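Local coordinates for protein phospho-2-dehydro-3-deoxyheptonate aldolase (Francisella tularensis, PDB 3TQK) that probably catalyses the stereospecific condensation of phosphoenolpyruvate with D-erythrose 4-phosphate to give DAHP, the first step of chorismate biosynthesis, at residues Ser278-Ile283 and Phe294-Glu299. Numbering follows the deposited sequence.
With MN (manganese (II) ion), chain B.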
loop_
_atom_site.group_PDB
_atom_site.type_symbol
_atom_site.label_atom_id
_atom_site.label_comp_id
_atom_site.label_asym_id
_atom_site.label_seq_id
_atom_site.Cartn_x
_atom_site.Cartn_y
_atom_site.Cartn_z
ATOM N N SER A 278 5.253 -30.768 -3.631
ATOM C CA SER A 278 4.347 -31.520 -2.764
ATOM C C SER A 278 3.073 -30.716 -2.512
ATOM O O SER A 278 1.991 -31.292 -2.415
ATOM C CB SER A 278 5.033 -31.951 -1.459
ATOM O OG SER A 278 5.107 -30.891 -0.530
ATOM N N VAL A 279 3.193 -29.390 -2.428
ATOM C CA VAL A 279 2.022 -28.513 -2.447
ATOM C C VAL A 279 1.251 -28.705 -3.760
ATOM O O VAL A 279 0.029 -28.810 -3.747
ATOM C CB VAL A 279 2.402 -27.025 -2.264
ATOM C CG1 VAL A 279 1.203 -26.099 -2.567
ATOM C CG2 VAL A 279 2.939 -26.782 -0.848
ATOM N N LEU A 280 1.969 -28.775 -4.881
ATOM C CA LEU A 280 1.342 -29.017 -6.192
ATOM C C LEU A 280 0.609 -30.360 -6.262
ATOM O O LEU A 280 -0.454 -30.454 -6.876
ATOM C CB LEU A 280 2.378 -28.936 -7.317
ATOM C CG LEU A 280 1.799 -28.974 -8.734
ATOM C CD1 LEU A 280 0.858 -27.800 -8.985
ATOM C CD2 LEU A 280 2.908 -28.981 -9.745
ATOM N N ALA A 281 1.163 -31.387 -5.622
ATOM C CA ALA A 281 0.521 -32.707 -5.582
ATOM C C ALA A 281 -0.859 -32.643 -4.941
ATOM O O ALA A 281 -1.790 -33.295 -5.407
ATOM C CB ALA A 281 1.401 -33.720 -4.838
ATOM N N ASP A 282 -0.985 -31.867 -3.869
ATOM C CA ASP A 282 -2.272 -31.659 -3.200
ATOM C C ASP A 282 -3.228 -30.890 -4.121
ATOM O O ASP A 282 -4.415 -31.206 -4.212
ATOM C CB ASP A 282 -2.055 -30.892 -1.889
ATOM C CG ASP A 282 -3.282 -30.887 -0.987
ATOM O OD1 ASP A 282 -4.276 -30.212 -1.322
ATOM O OD2 ASP A 282 -3.238 -31.523 0.083
ATOM N N ILE A 283 -2.696 -29.884 -4.805
ATOM C CA ILE A 283 -3.502 -29.061 -5.716
ATOM C C ILE A 283 -4.002 -29.867 -6.930
ATOM O O ILE A 283 -5.136 -29.701 -7.368
ATOM C CB ILE A 283 -2.714 -27.814 -6.180
ATOM C CG1 ILE A 283 -2.461 -26.876 -4.992
ATOM C CG2 ILE A 283 -3.462 -27.075 -7.278
ATOM C CD1 ILE A 283 -1.535 -25.738 -5.293
ATOM N N PHE A 294 -8.275 -22.655 -10.642
ATOM C CA PHE A 294 -7.985 -22.454 -12.068
ATOM C C PHE A 294 -6.511 -22.350 -12.392
ATOM O O PHE A 294 -6.129 -22.520 -13.556
ATOM C CB PHE A 294 -8.681 -21.204 -12.614
ATOM C CG PHE A 294 -7.950 -19.910 -12.332
ATOM C CD1 PHE A 294 -6.941 -19.462 -13.174
ATOM C CD2 PHE A 294 -8.304 -19.121 -11.243
ATOM C CE1 PHE A 294 -6.286 -18.276 -12.931
ATOM C CE2 PHE A 294 -7.649 -17.922 -10.987
ATOM C CZ PHE A 294 -6.634 -17.503 -11.838
ATOM N N GLY A 295 -5.684 -22.041 -11.394
ATOM C CA GLY A 295 -4.281 -21.704 -11.649
ATOM C C GLY A 295 -3.346 -21.934 -10.475
ATOM O O GLY A 295 -3.784 -22.070 -9.329
ATOM N N VAL A 296 -2.052 -22.014 -10.791
ATOM C CA VAL A 296 -1.002 -22.091 -9.790
ATOM C C VAL A 296 0.149 -21.158 -10.159
ATOM O O VAL A 296 0.245 -20.694 -11.302
ATOM C CB VAL A 296 -0.487 -23.533 -9.620
ATOM C CG1 VAL A 296 -1.611 -24.440 -9.141
ATOM C CG2 VAL A 296 0.120 -24.065 -10.930
HETATM N N MSE A 297 0.991 -20.857 -9.174
HETATM C CA MSE A 297 2.257 -20.160 -9.413
HETATM C C MSE A 297 3.389 -21.062 -8.979
HETATM O O MSE A 297 3.298 -21.713 -7.946
HETATM C CB MSE A 297 2.351 -18.868 -8.617
HETATM C CG MSE A 297 1.080 -18.036 -8.593
HETATM SE SE MSE A 297 1.439 -16.221 -7.954
HETATM C CE MSE A 297 2.704 -15.663 -9.348
ATOM N N ILE A 298 4.451 -21.097 -9.778
ATOM C CA ILE A 298 5.644 -21.865 -9.467
ATOM C C ILE A 298 6.844 -20.947 -9.619
ATOM O O ILE A 298 6.926 -20.193 -10.587
ATOM C CB ILE A 298 5.828 -23.014 -10.458
ATOM C CG1 ILE A 298 4.651 -23.982 -10.391
ATOM C CG2 ILE A 298 7.158 -23.737 -10.205
ATOM C CD1 ILE A 298 4.626 -24.945 -11.552
ATOM N N GLU A 299 7.766 -20.997 -8.660
ATOM C CA GLU A 299 9.012 -20.235 -8.752
ATOM C C GLU A 299 10.096 -21.165 -9.281
ATOM O O GLU A 299 10.450 -22.153 -8.642
ATOM C CB GLU A 299 9.388 -19.586 -7.405
ATOM C CG GLU A 299 8.628 -18.270 -7.145
ATOM C CD GLU A 299 9.070 -17.521 -5.883
ATOM O OE1 GLU A 299 9.252 -18.152 -4.814
ATOM O OE2 GLU A 299 9.208 -16.280 -5.964
HETATM MN MN MN B . 9.551 -14.819 -4.595
#
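Val296, on the last strand of a TIM barrel, meets Leu280 and Ile283 of the preceding helix mainly through CG1. The contact is apolar and buried. Ile283 supplies the closer partner: its CG2 lies 3.7 Å from Val296 CG1. Ile283 CD1 approaches the same methyl at 4.1 Å, so both branches of the isoleucine face the strand. The Ile283 and Val296 side chains run past each other in opposite directions. Leu280 comes in from the turn before, at about a right angle to Val296, and its CD1 sits across both methyls, 4.2 Å from Val296 CG1 and 4.3 Å from Val296 CG2. The leucine CG stands trans to the backbone N (chi1 -172°), which carries CD1 out to the valine. The backbones stay well apart, with Leu280 CA and Val296 CA separated by 8.1 Å. Leu280 and Val296 also both touch Leu337 of helix 327-344, while Ile283 rests on Ile262 of the neighbouring strand.

Metal binding belongs to the far end of the strand. Glu299 OE2 binds the manganese ion at 2.0 Å, alongside Cys58, His266 and Asp322. The other oxygen is farther from the ion, with Glu299 OE1 at 3.4 Å, and it hydrogen-bonds Ser265, which would limit rotation of the carboxylate.

No hydrogen bond joins residues 278-283 to 294-299, though Gln276 OE1, at the start of the same helix, accepts one from Glu299 N. Between these segments the join is methyl packing on the outer side of the barrel. The Gln276 bond links it to the metal-binding C-terminal end, where TIM barrels place their active sites.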